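Long-range contacts in integron gene cassette protein HFX_CASS2 (Uncultured bacterium, PDB 3FXH), which is of unknown function but is encoded on a mobile integron gene cassette and forms an all-helical, two-chain assembly: residues H26-A30 against Y77-D81; H46-R50 against L112-L117; A97-H101 against C124-E130; H101-M107 against L119-I123. All blocks are in the same frame, centred on the assembly; numbering follows the deposited sequence.

Contact 1 of 4, residues H26-A30 against Y77-D81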
loop_
_atom_site.group_PDB
_atom_site.type_symbol
_atom_site.label_atom_id
_atom_site.label_comp_id
_atom_site.label_asym_id
_atom_site.label_seq_id
_atom_site.Cartn_x
_atom_site.Cartn_y
_atom_site.Cartn_z
ATOM N N HIS A 26 5.324 3.582 16.529
ATOM C CA HIS A 26 6.574 3.275 15.836
ATOM C C HIS A 26 6.344 2.201 14.764
ATOM O O HIS A 26 6.717 2.371 13.596
ATOM C CB HIS A 26 7.621 2.799 16.862
ATOM C CG HIS A 26 9.013 2.691 16.320
ATOM N ND1 HIS A 26 9.489 1.547 15.712
ATOM C CD2 HIS A 26 10.040 3.574 16.313
ATOM C CE1 HIS A 26 10.744 1.740 15.339
ATOM N NE2 HIS A 26 11.103 2.960 15.694
ATOM N N ALA A 27 5.729 1.095 15.166
ATOM C CA ALA A 27 5.516 -0.036 14.257
ATOM C C ALA A 27 4.652 0.346 13.055
ATOM O O ALA A 27 4.921 -0.059 11.928
ATOM C CB ALA A 27 4.903 -1.207 15.012
ATOM N N THR A 28 3.608 1.125 13.305
ATOM C CA THR A 28 2.755 1.639 12.237
ATOM C C THR A 28 3.527 2.481 11.200
ATOM O O THR A 28 3.398 2.291 9.983
ATOM C CB THR A 28 1.611 2.446 12.849
ATOM O OG1 THR A 28 0.810 1.560 13.631
ATOM C CG2 THR A 28 0.750 3.094 11.767
ATOM N N SER A 29 4.322 3.422 11.692
ATOM C CA SER A 29 5.140 4.250 10.825
ATOM C C SER A 29 6.147 3.423 10.061
ATOM O O SER A 29 6.465 3.741 8.914
ATOM C CB SER A 29 5.870 5.317 11.646
ATOM O OG SER A 29 4.926 6.234 12.158
ATOM N N ALA A 30 6.672 2.381 10.704
ATOM C CA ALA A 30 7.633 1.495 10.052
ATOM C C ALA A 30 6.980 0.758 8.882
ATOM O O ALA A 30 7.585 0.604 7.815
ATOM C CB ALA A 30 8.207 0.497 11.055
ATOM N N TYR A 77 14.152 4.904 7.452
ATOM C CA TYR A 77 14.398 5.638 8.688
ATOM C C TYR A 77 14.079 4.797 9.922
ATOM O O TYR A 77 14.696 4.966 10.972
ATOM C CB TYR A 77 13.628 6.956 8.701
ATOM C CG TYR A 77 14.071 7.899 7.611
ATOM C CD1 TYR A 77 15.188 8.707 7.778
ATOM C CD2 TYR A 77 13.389 7.968 6.400
ATOM C CE1 TYR A 77 15.606 9.561 6.781
ATOM C CE2 TYR A 77 13.802 8.826 5.397
ATOM C CZ TYR A 77 14.910 9.618 5.595
ATOM O OH TYR A 77 15.325 10.476 4.605
ATOM N N TYR A 78 13.120 3.888 9.790
ATOM C CA TYR A 78 12.758 3.022 10.908
ATOM C C TYR A 78 13.468 1.672 10.903
ATOM O O TYR A 78 13.837 1.160 11.957
ATOM C CB TYR A 78 11.246 2.801 10.950
ATOM C CG TYR A 78 10.480 4.044 11.319
ATOM C CD1 TYR A 78 10.050 4.929 10.340
ATOM C CD2 TYR A 78 10.190 4.339 12.646
ATOM C CE1 TYR A 78 9.355 6.075 10.669
ATOM C CE2 TYR A 78 9.492 5.486 12.985
ATOM C CZ TYR A 78 9.078 6.347 11.991
ATOM O OH TYR A 78 8.376 7.484 12.309
ATOM N N LEU A 79 13.657 1.092 9.718
ATOM C CA LEU A 79 14.033 -0.318 9.629
ATOM C C LEU A 79 15.510 -0.589 9.312
ATOM O O LEU A 79 15.926 -1.746 9.243
ATOM C CB LEU A 79 13.117 -1.048 8.648
ATOM C CG LEU A 79 11.659 -0.964 9.123
ATOM C CD1 LEU A 79 10.691 -1.148 7.983
ATOM C CD2 LEU A 79 11.388 -1.962 10.243
ATOM N N ALA A 80 16.291 0.473 9.132
ATOM C CA ALA A 80 17.737 0.336 8.963
ATOM C C ALA A 80 18.404 0.208 10.331
ATOM O O ALA A 80 18.258 1.080 11.177
ATOM C CB ALA A 80 18.306 1.533 8.205
ATOM N N ASP A 81 19.135 -0.878 10.552
ATOM C CA ASP A 81 19.761 -1.101 11.856
ATOM C C ASP A 81 20.822 -0.052 12.189
ATOM O O ASP A 81 21.291 0.019 13.324
ATOM C CB ASP A 81 20.337 -2.513 11.967
ATOM C CG ASP A 81 21.394 -2.798 10.922
ATOM O OD1 ASP A 81 21.736 -1.875 10.152
ATOM O OD2 ASP A 81 21.881 -3.948 10.873
#
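Tyr78 points the edge of its ring at the face of His26, a T-shaped (edge-to-face) pair with centroids 5.0 Å apart and planes at 81°. The touching atom is Tyr78 CD2, which stands 3.5 Å from His26 NE2, toward the rim of the imidazole rather than over its middle. One face of the phenol lies against the backbone of helix 24-43, near Ser29 C and Ala30 N, while its outer end rests on Ser29, whose CB is 3.4 Å from Tyr78 OH. Closer to the loop backbone, Ala30 CB meets Tyr78 CB at 3.8 Å. The two methyls of Leu79 divide the rest: CD2 packs on Ala30 CB at 4.1 Å, and CD1 comes to 3.6 Å from Ala30 O. His26 carries its ring toward the loop because CG is anti to the backbone N (chi1 -169°), and both ring nitrogens are then fixed by hydrogen bonds, NE2 to Leu85 O and ND1 to Thr90 OG1. Glu33, further along the same helix, holds the loop through hydrogen bonds from the backbone N of Tyr77 and Tyr78. Helix 88-102 completes the surroundings, with Ile94 touching both Ala30 and Leu79. With an alanine at Tyr78, the imidazole face and Ser29 CB would probably lose their aromatic neighbour, opening a gap between loop and helix. Between 26-30 and 77-81 the contact is thus made by carbon and ring surfaces, while Glu33, Leu85 and Thr90 supply the polar bonds that set the loop and the imidazole in place.

Contact 2 of 4, residues H46-R50 against L112-L117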
loop_
_atom_site.group_PDB
_atom_site.type_symbol
_atom_site.label_atom_id
_atom_site.label_comp_id
_atom_site.label_asym_id
_atom_site.label_seq_id
_atom_site.Cartn_x
_atom_site.Cartn_y
_atom_site.Cartn_z
ATOM N N HIS A 46 11.526 -3.005 -10.380
ATOM C CA HIS A 46 11.982 -4.189 -9.654
ATOM C C HIS A 46 10.814 -5.103 -9.333
ATOM O O HIS A 46 9.668 -4.671 -9.221
ATOM C CB HIS A 46 12.740 -3.821 -8.369
ATOM C CG HIS A 46 13.908 -2.916 -8.603
ATOM N ND1 HIS A 46 15.029 -3.317 -9.296
ATOM C CD2 HIS A 46 14.118 -1.623 -8.259
ATOM C CE1 HIS A 46 15.885 -2.312 -9.365
ATOM N NE2 HIS A 46 15.359 -1.274 -8.740
ATOM N N SER A 47 11.122 -6.379 -9.177
ATOM C CA SER A 47 10.096 -7.380 -9.013
ATOM C C SER A 47 10.665 -8.460 -8.116
ATOM O O SER A 47 11.880 -8.561 -7.950
ATOM C CB SER A 47 9.765 -7.983 -10.385
ATOM O OG SER A 47 8.518 -8.648 -10.373
HETATM N N MSE A 48 9.793 -9.286 -7.557
HETATM C CA MSE A 48 10.257 -10.473 -6.850
HETATM C C MSE A 48 9.342 -11.638 -7.198
HETATM O O MSE A 48 8.146 -11.438 -7.407
HETATM C CB MSE A 48 10.253 -10.232 -5.337
HETATM C CG MSE A 48 10.686 -11.455 -4.506
HETATM SE SE MSE A 48 10.760 -10.962 -2.616
HETATM C CE MSE A 48 12.378 -9.816 -2.637
ATOM N N THR A 49 9.898 -12.845 -7.252
ATOM C CA THR A 49 9.093 -14.032 -7.533
ATOM C C THR A 49 8.332 -14.448 -6.276
ATOM O O THR A 49 8.785 -14.212 -5.163
ATOM C CB THR A 49 9.956 -15.203 -8.021
ATOM O OG1 THR A 49 10.816 -15.640 -6.963
ATOM C CG2 THR A 49 10.797 -14.792 -9.230
ATOM N N ARG A 50 7.167 -15.058 -6.438
ATOM C CA ARG A 50 6.430 -15.510 -5.259
ATOM C C ARG A 50 7.281 -16.495 -4.448
ATOM O O ARG A 50 7.260 -16.491 -3.213
ATOM C CB ARG A 50 5.085 -16.126 -5.654
ATOM C CG ARG A 50 5.172 -17.439 -6.415
ATOM C CD ARG A 50 3.774 -17.965 -6.707
ATOM N NE ARG A 50 3.071 -17.144 -7.693
ATOM C CZ ARG A 50 1.751 -17.127 -7.843
ATOM N NH1 ARG A 50 0.984 -17.875 -7.059
ATOM N NH2 ARG A 50 1.194 -16.368 -8.784
ATOM N N LEU A 112 -3.355 -11.130 -7.589
ATOM C CA LEU A 112 -2.064 -10.882 -8.232
ATOM C C LEU A 112 -1.537 -12.139 -8.908
ATOM O O LEU A 112 -2.022 -13.247 -8.661
ATOM C CB LEU A 112 -1.029 -10.435 -7.200
ATOM C CG LEU A 112 -1.283 -9.163 -6.397
ATOM C CD1 LEU A 112 -0.364 -9.117 -5.175
ATOM C CD2 LEU A 112 -1.067 -7.925 -7.264
ATOM N N LYS A 113 -0.506 -11.970 -9.725
ATOM C CA LYS A 113 0.102 -13.109 -10.389
ATOM C C LYS A 113 1.619 -13.097 -10.321
ATOM O O LYS A 113 2.236 -14.122 -10.036
ATOM C CB LYS A 113 -0.347 -13.173 -11.861
ATOM C CG LYS A 113 -1.708 -13.798 -12.067
ATOM C CD LYS A 113 -1.652 -15.286 -11.773
ATOM C CE LYS A 113 -3.038 -15.912 -11.725
ATOM N NZ LYS A 113 -2.982 -17.269 -11.105
ATOM N N SER A 114 2.220 -11.940 -10.589
ATOM C CA SER A 114 3.643 -11.908 -10.936
ATOM C C SER A 114 4.582 -11.328 -9.880
ATOM O O SER A 114 5.508 -11.993 -9.427
ATOM C CB SER A 114 3.842 -11.155 -12.248
ATOM O OG SER A 114 3.060 -11.734 -13.275
ATOM N N ASN A 115 4.366 -10.073 -9.530
ATOM C CA ASN A 115 5.312 -9.363 -8.700
ATOM C C ASN A 115 4.959 -9.500 -7.214
ATOM O O ASN A 115 4.031 -8.847 -6.724
ATOM C CB ASN A 115 5.357 -7.890 -9.113
ATOM C CG ASN A 115 6.502 -7.150 -8.466
ATOM O OD1 ASN A 115 7.098 -7.641 -7.509
ATOM N ND2 ASN A 115 6.823 -5.967 -8.984
ATOM N N ALA A 116 5.702 -10.359 -6.511
ATOM C CA ALA A 116 5.454 -10.610 -5.091
ATOM C C ALA A 116 5.734 -9.400 -4.191
ATOM O O ALA A 116 5.296 -9.378 -3.038
ATOM C CB ALA A 116 6.236 -11.831 -4.606
ATOM N N LEU A 117 6.455 -8.395 -4.687
ATOM C CA LEU A 117 6.568 -7.147 -3.918
ATOM C C LEU A 117 5.172 -6.565 -3.630
ATOM O O LEU A 117 4.907 -5.928 -2.588
ATOM C CB LEU A 117 7.428 -6.137 -4.676
ATOM C CG LEU A 117 8.904 -6.503 -4.836
ATOM C CD1 LEU A 117 9.651 -5.352 -5.537
ATOM C CD2 LEU A 117 9.531 -6.814 -3.471
HETATM O O HOH W 1 5.846 -14.738 -8.932
HETATM O O HOH W 2 4.479 -16.108 -10.313
#
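The side-chain amide of Asn115 takes part in three hydrogen bonds, two of them to His46 and Met48 of the facing loop. Its ND2 donates to His46 O over 3.1 Å, lying in that carbonyl's plane on a lone pair. Its OD1 accepts twice, from Met48 N at 3.2 Å and from Leu117 N at 3.0 Å; the two donors arrive from opposite faces of the amide plane, neither of them on a lone pair. CG lies anti to the backbone N of Asn115 (chi1 -169°), which carries the amide alongside the loop backbone. Met48 O is satisfied by Ala116 N, the straightest of the crossing bonds (2.8 Å, 161° at the hydrogen). The OD1 bond to Leu117 N makes Asn115 the N-cap of helix 116-131, and Thr49 in the facing loop is the N-cap of helix 50-58, its OG1 bonded to Gln52 N, so the starts of two helices are tied together here. Arg50 NH2 donates to Lys113 O at 2.8 Å, on a lone pair in the carbonyl plane, and that oxygen also accepts from a water that itself accepts from Arg50 NE. A second water accepts from Arg50 N and donates to Ser114 O. Glu108 pairs with Arg50 NH1 and Lys113 NZ, one through each carboxylate oxygen. On the 112-117 side, the backbone N atoms of Lys113, Ser114 and Asn115 are taken by Asp43 of the second subunit. Beneath the polar layer, selenomethionine Met48 sets its CB 4.0 Å from Leu117 CD2.

Contact 3 of 4, residues A97-H101 against C124-E130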
loop_
_atom_site.group_PDB
_atom_site.type_symbol
_atom_site.label_atom_id
_atom_site.label_comp_id
_atom_site.label_asym_id
_atom_site.label_seq_id
_atom_site.Cartn_x
_atom_site.Cartn_y
_atom_site.Cartn_z
ATOM N N ALA A 97 5.856 -11.106 11.443
ATOM C CA ALA A 97 4.512 -10.899 10.912
ATOM C C ALA A 97 4.451 -11.287 9.432
ATOM O O ALA A 97 3.499 -11.923 8.995
ATOM C CB ALA A 97 4.062 -9.473 11.129
ATOM N N PHE A 98 5.476 -10.929 8.661
ATOM C CA PHE A 98 5.530 -11.376 7.267
ATOM C C PHE A 98 5.528 -12.899 7.183
ATOM O O PHE A 98 4.826 -13.486 6.362
ATOM C CB PHE A 98 6.766 -10.823 6.554
ATOM C CG PHE A 98 6.548 -9.481 5.922
ATOM C CD1 PHE A 98 5.987 -9.376 4.658
ATOM C CD2 PHE A 98 6.896 -8.325 6.596
ATOM C CE1 PHE A 98 5.782 -8.142 4.075
ATOM C CE2 PHE A 98 6.694 -7.093 6.018
ATOM C CZ PHE A 98 6.126 -6.998 4.758
ATOM N N GLY A 99 6.332 -13.530 8.033
ATOM C CA GLY A 99 6.411 -14.979 8.075
ATOM C C GLY A 99 5.047 -15.594 8.317
ATOM O O GLY A 99 4.638 -16.518 7.609
ATOM N N ARG A 100 4.335 -15.063 9.309
ATOM C CA ARG A 100 3.016 -15.577 9.684
ATOM C C ARG A 100 1.994 -15.428 8.562
ATOM O O ARG A 100 1.278 -16.371 8.225
ATOM C CB ARG A 100 2.492 -14.867 10.936
ATOM C CG ARG A 100 3.237 -15.223 12.212
ATOM C CD ARG A 100 2.553 -14.632 13.441
ATOM N NE ARG A 100 2.826 -13.205 13.639
ATOM C CZ ARG A 100 1.936 -12.236 13.446
ATOM N NH1 ARG A 100 0.714 -12.530 13.023
ATOM N NH2 ARG A 100 2.268 -10.971 13.675
ATOM N N HIS A 101 1.912 -14.227 8.000
ATOM C CA HIS A 101 0.923 -13.958 6.966
ATOM C C HIS A 101 1.252 -14.671 5.654
ATOM O O HIS A 101 0.360 -15.226 5.006
ATOM C CB HIS A 101 0.725 -12.449 6.773
ATOM C CG HIS A 101 0.068 -11.775 7.939
ATOM N ND1 HIS A 101 -1.301 -11.739 8.106
ATOM C CD2 HIS A 101 0.591 -11.111 8.999
ATOM C CE1 HIS A 101 -1.591 -11.084 9.217
ATOM N NE2 HIS A 101 -0.460 -10.691 9.777
ATOM N N CYS A 124 1.416 -6.043 4.288
ATOM C CA CYS A 124 1.585 -4.861 5.141
ATOM C C CYS A 124 0.254 -4.369 5.708
ATOM O O CYS A 124 0.185 -3.973 6.861
ATOM C CB CYS A 124 2.284 -3.725 4.405
ATOM S SG CYS A 124 4.069 -3.997 4.229
ATOM N N LEU A 125 -0.803 -4.362 4.893
ATOM C CA LEU A 125 -2.106 -3.904 5.382
ATOM C C LEU A 125 -2.665 -4.854 6.422
ATOM O O LEU A 125 -3.305 -4.436 7.381
ATOM C CB LEU A 125 -3.113 -3.723 4.228
ATOM C CG LEU A 125 -2.627 -2.913 3.023
ATOM C CD1 LEU A 125 -3.613 -3.029 1.861
ATOM C CD2 LEU A 125 -2.423 -1.466 3.386
ATOM N N ALA A 126 -2.433 -6.145 6.238
ATOM C CA ALA A 126 -2.866 -7.111 7.232
ATOM C C ALA A 126 -2.121 -6.854 8.544
ATOM O O ALA A 126 -2.677 -6.999 9.612
ATOM C CB ALA A 126 -2.624 -8.528 6.743
ATOM N N ILE A 127 -0.860 -6.444 8.445
ATOM C CA ILE A 127 -0.035 -6.196 9.629
ATOM C C ILE A 127 -0.522 -4.943 10.349
ATOM O O ILE A 127 -0.590 -4.904 11.580
ATOM C CB ILE A 127 1.465 -6.090 9.251
ATOM C CG1 ILE A 127 1.969 -7.437 8.729
ATOM C CG2 ILE A 127 2.326 -5.669 10.454
ATOM C CD1 ILE A 127 3.425 -7.396 8.211
ATOM N N LEU A 128 -0.892 -3.927 9.575
ATOM C CA LEU A 128 -1.438 -2.704 10.140
ATOM C C LEU A 128 -2.695 -2.989 10.960
ATOM O O LEU A 128 -2.883 -2.433 12.033
ATOM C CB LEU A 128 -1.757 -1.693 9.035
ATOM C CG LEU A 128 -0.549 -1.050 8.356
ATOM C CD1 LEU A 128 -1.032 -0.138 7.239
ATOM C CD2 LEU A 128 0.266 -0.276 9.386
ATOM N N ARG A 129 -3.562 -3.843 10.438
ATOM C CA ARG A 129 -4.747 -4.252 11.182
ATOM C C ARG A 129 -4.344 -4.868 12.524
ATOM O O ARG A 129 -4.937 -4.577 13.575
ATOM C CB ARG A 129 -5.559 -5.262 10.372
ATOM C CG ARG A 129 -6.303 -4.670 9.189
ATOM C CD ARG A 129 -7.306 -5.676 8.644
ATOM N NE ARG A 129 -8.122 -5.126 7.566
ATOM C CZ ARG A 129 -9.105 -4.246 7.743
ATOM N NH1 ARG A 129 -9.388 -3.797 8.958
ATOM N NH2 ARG A 129 -9.802 -3.809 6.701
ATOM N N GLU A 130 -3.332 -5.729 12.481
ATOM C CA GLU A 130 -2.835 -6.373 13.688
ATOM C C GLU A 130 -2.335 -5.354 14.702
ATOM O O GLU A 130 -2.630 -5.456 15.888
ATOM C CB GLU A 130 -1.722 -7.363 13.351
ATOM C CG GLU A 130 -2.207 -8.638 12.695
ATOM C CD GLU A 130 -1.259 -9.787 12.933
ATOM O OE1 GLU A 130 -0.153 -9.536 13.455
ATOM O OE2 GLU A 130 -1.619 -10.936 12.612
#
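Arg100 and Glu130 meet from opposite directions with their flat groups nearly coplanar, the planes only 6° apart. The guanidinium grips end-on: NH1 reaches Glu130 OE2 at 2.9 Å and NH2 reaches Glu130 OE1 at 2.8 Å, each oxygen offering its syn lone pair in a bidentate salt bridge. The Arg100 chain bends at chi3 (-78°) while Glu130 runs extended beyond CG, which brings the two groups together. Beside them, the His101 ring turns one face to Ala126, whose CB lies 4.0 Å from the ring centroid in a CH-pi contact. These side chains spring from helices 88-102 and 116-131, successive in an all-helical fold, whose short segments cross at 110° with axes 10.0 Å apart. Toward the interior, Ile127 extends CD1 to Ala97 CB, 3.6 Å away, and over a face of the Phe98 ring, a CH-pi contact displaced toward the rim; Ile127 and Phe98 cross at about a right angle. At the far end of that ring, Cys124 SG approaches Phe98 CZ obliquely, at 3.7 Å. A leucine in place of Arg100 would probably leave the Glu130 carboxylate without its cationic mate and freer to turn. Phe62 and Phe53 also touch the Phe98 ring.

Contact 4 of 4, residues H101-M107 against L119-I123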
loop_
_atom_site.group_PDB
_atom_site.type_symbol
_atom_site.label_atom_id
_atom_site.label_comp_id
_atom_site.label_asym_id
_atom_site.label_seq_id
_atom_site.Cartn_x
_atom_site.Cartn_y
_atom_site.Cartn_z
ATOM N N HIS A 101 1.912 -14.227 8.000
ATOM C CA HIS A 101 0.923 -13.958 6.966
ATOM C C HIS A 101 1.252 -14.671 5.654
ATOM O O HIS A 101 0.360 -15.226 5.006
ATOM C CB HIS A 101 0.725 -12.449 6.773
ATOM C CG HIS A 101 0.068 -11.775 7.939
ATOM N ND1 HIS A 101 -1.301 -11.739 8.106
ATOM C CD2 HIS A 101 0.591 -11.111 8.999
ATOM C CE1 HIS A 101 -1.591 -11.084 9.217
ATOM N NE2 HIS A 101 -0.460 -10.691 9.777
ATOM N N ALA A 102 2.527 -14.693 5.272
ATOM C CA ALA A 102 2.903 -15.350 4.020
ATOM C C ALA A 102 2.736 -16.869 4.125
ATOM O O ALA A 102 2.752 -17.571 3.115
ATOM C CB ALA A 102 4.320 -14.994 3.617
ATOM N N ASN A 103 2.593 -17.367 5.352
ATOM C CA ASN A 103 2.286 -18.783 5.582
ATOM C C ASN A 103 0.832 -19.144 5.268
ATOM O O ASN A 103 0.502 -20.314 5.148
ATOM C CB ASN A 103 2.606 -19.171 7.036
ATOM C CG ASN A 103 2.230 -20.614 7.364
ATOM O OD1 ASN A 103 2.910 -21.554 6.955
ATOM N ND2 ASN A 103 1.152 -20.790 8.127
ATOM N N THR A 104 -0.041 -18.148 5.139
ATOM C CA THR A 104 -1.468 -18.436 4.975
ATOM C C THR A 104 -2.111 -17.799 3.745
ATOM O O THR A 104 -3.203 -18.201 3.346
ATOM C CB THR A 104 -2.290 -18.028 6.216
ATOM O OG1 THR A 104 -2.264 -16.603 6.357
ATOM C CG2 THR A 104 -1.732 -18.681 7.472
ATOM N N VAL A 105 -1.461 -16.802 3.151
ATOM C CA VAL A 105 -1.991 -16.220 1.923
ATOM C C VAL A 105 -1.100 -16.499 0.725
ATOM O O VAL A 105 0.059 -16.865 0.882
ATOM C CB VAL A 105 -2.241 -14.698 2.056
ATOM C CG1 VAL A 105 -3.198 -14.437 3.225
ATOM C CG2 VAL A 105 -0.908 -13.937 2.237
ATOM N N VAL A 106 -1.659 -16.337 -0.469
ATOM C CA VAL A 106 -0.889 -16.418 -1.707
ATOM C C VAL A 106 -1.267 -15.285 -2.650
ATOM O O VAL A 106 -2.241 -14.561 -2.420
ATOM C CB VAL A 106 -1.123 -17.739 -2.447
ATOM C CG1 VAL A 106 -0.635 -18.905 -1.607
ATOM C CG2 VAL A 106 -2.596 -17.878 -2.829
HETATM N N MSE A 107 -0.475 -15.128 -3.706
HETATM C CA MSE A 107 -0.681 -14.072 -4.685
HETATM C C MSE A 107 -2.149 -13.925 -5.064
HETATM O O MSE A 107 -2.690 -12.820 -5.098
HETATM C CB MSE A 107 0.133 -14.367 -5.948
HETATM C CG MSE A 107 1.604 -14.483 -5.706
HETATM SE SE MSE A 107 2.397 -12.730 -5.467
HETATM C CE MSE A 107 2.425 -12.195 -7.342
ATOM N N LEU A 119 2.463 -8.421 -3.320
ATOM C CA LEU A 119 1.861 -9.251 -2.281
ATOM C C LEU A 119 2.321 -8.736 -0.921
ATOM O O LEU A 119 1.556 -8.700 0.047
ATOM C CB LEU A 119 2.269 -10.714 -2.461
ATOM C CG LEU A 119 1.938 -11.747 -1.375
ATOM C CD1 LEU A 119 0.457 -11.788 -1.042
ATOM C CD2 LEU A 119 2.417 -13.130 -1.801
ATOM N N ALA A 120 3.578 -8.324 -0.855
ATOM C CA ALA A 120 4.114 -7.763 0.389
ATOM C C ALA A 120 3.335 -6.527 0.828
ATOM O O ALA A 120 3.118 -6.317 2.032
ATOM C CB ALA A 120 5.589 -7.441 0.233
ATOM N N ILE A 121 2.923 -5.696 -0.115
ATOM C CA ILE A 121 2.128 -4.515 0.237
ATOM C C ILE A 121 0.783 -4.918 0.849
ATOM O O ILE A 121 0.339 -4.344 1.855
ATOM C CB ILE A 121 1.935 -3.619 -0.971
ATOM C CG1 ILE A 121 3.278 -2.938 -1.331
ATOM C CG2 ILE A 121 0.825 -2.604 -0.744
ATOM C CD1 ILE A 121 3.233 -2.151 -2.615
ATOM N N ASN A 122 0.135 -5.916 0.258
ATOM C CA ASN A 122 -1.114 -6.424 0.833
ATOM C C ASN A 122 -0.913 -6.978 2.250
ATOM O O ASN A 122 -1.730 -6.730 3.135
ATOM C CB ASN A 122 -1.744 -7.471 -0.090
ATOM C CG ASN A 122 -2.470 -6.838 -1.264
ATOM O OD1 ASN A 122 -3.563 -6.319 -1.107
ATOM N ND2 ASN A 122 -1.853 -6.870 -2.448
ATOM N N ILE A 123 0.176 -7.716 2.457
ATOM C CA ILE A 123 0.486 -8.253 3.775
ATOM C C ILE A 123 0.750 -7.101 4.757
ATOM O O ILE A 123 0.296 -7.148 5.911
ATOM C CB ILE A 123 1.632 -9.279 3.717
ATOM C CG1 ILE A 123 1.115 -10.580 3.076
ATOM C CG2 ILE A 123 2.155 -9.596 5.134
ATOM C CD1 ILE A 123 2.178 -11.626 2.791
#
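His101, whose CB lies 3.6 Å from Ile123 CG2, offers a backbone oxygen that three donors share. Val105 N and Thr104 N each reach His101 O at 3.0 Å, and Thr104 OG1 adds a longer bond of 3.3 Å, tilted from the carbonyl plane. Drawn in by these bonds, the chain folds back so that Val105 faces helix 116-131. Its CG2 comes 3.9 Å from Ile123 CD1 and 4.2 Å from Leu119 CD1, touching both residues one turn apart on the helix. Ile123 splits its branches: CG2 slides beside His101 CB, while CG1, anti to the carbonyl carbon (chi1 -73°), carries CD1 toward Val105 and Ala102, whose CB lies 4.1 Å away. Farther along, selenomethionine Met107, bent at chi2 and chi3, lays its SE 3.6 Å from Leu119 CB and close to CD2 of the same leucine. Phe53 of helix 50-58 touches Leu119 and Ile123, and Phe110 packs on Val105 and Leu119. This is the connection between two successive helices of an all-helical fold: the chain leaving helix 88-102 packs its aliphatic side chains on the early turns of helix 116-131.

In the fold
Contacts 2, 3 and 4 all draw on helix 116-131. Contacts 3 and 4 are the closest pair, with centres 8 Å apart, and share His101; Phe98 of contact 3 also packs on Ile123 of contact 4. Contact 4 passes into contact 2 through Met107, whose O has a probable hydrogen bond from Leu112 N and whose side chain packs on Arg50. Contact 1 lies across the chain's centre, its own centre 23 Å from that of contact 2, yet it touches contact 3 where Thr28 meets Leu128. The second subunit adjoins all four contacts. With the function unknown, none of them can be related to an active site.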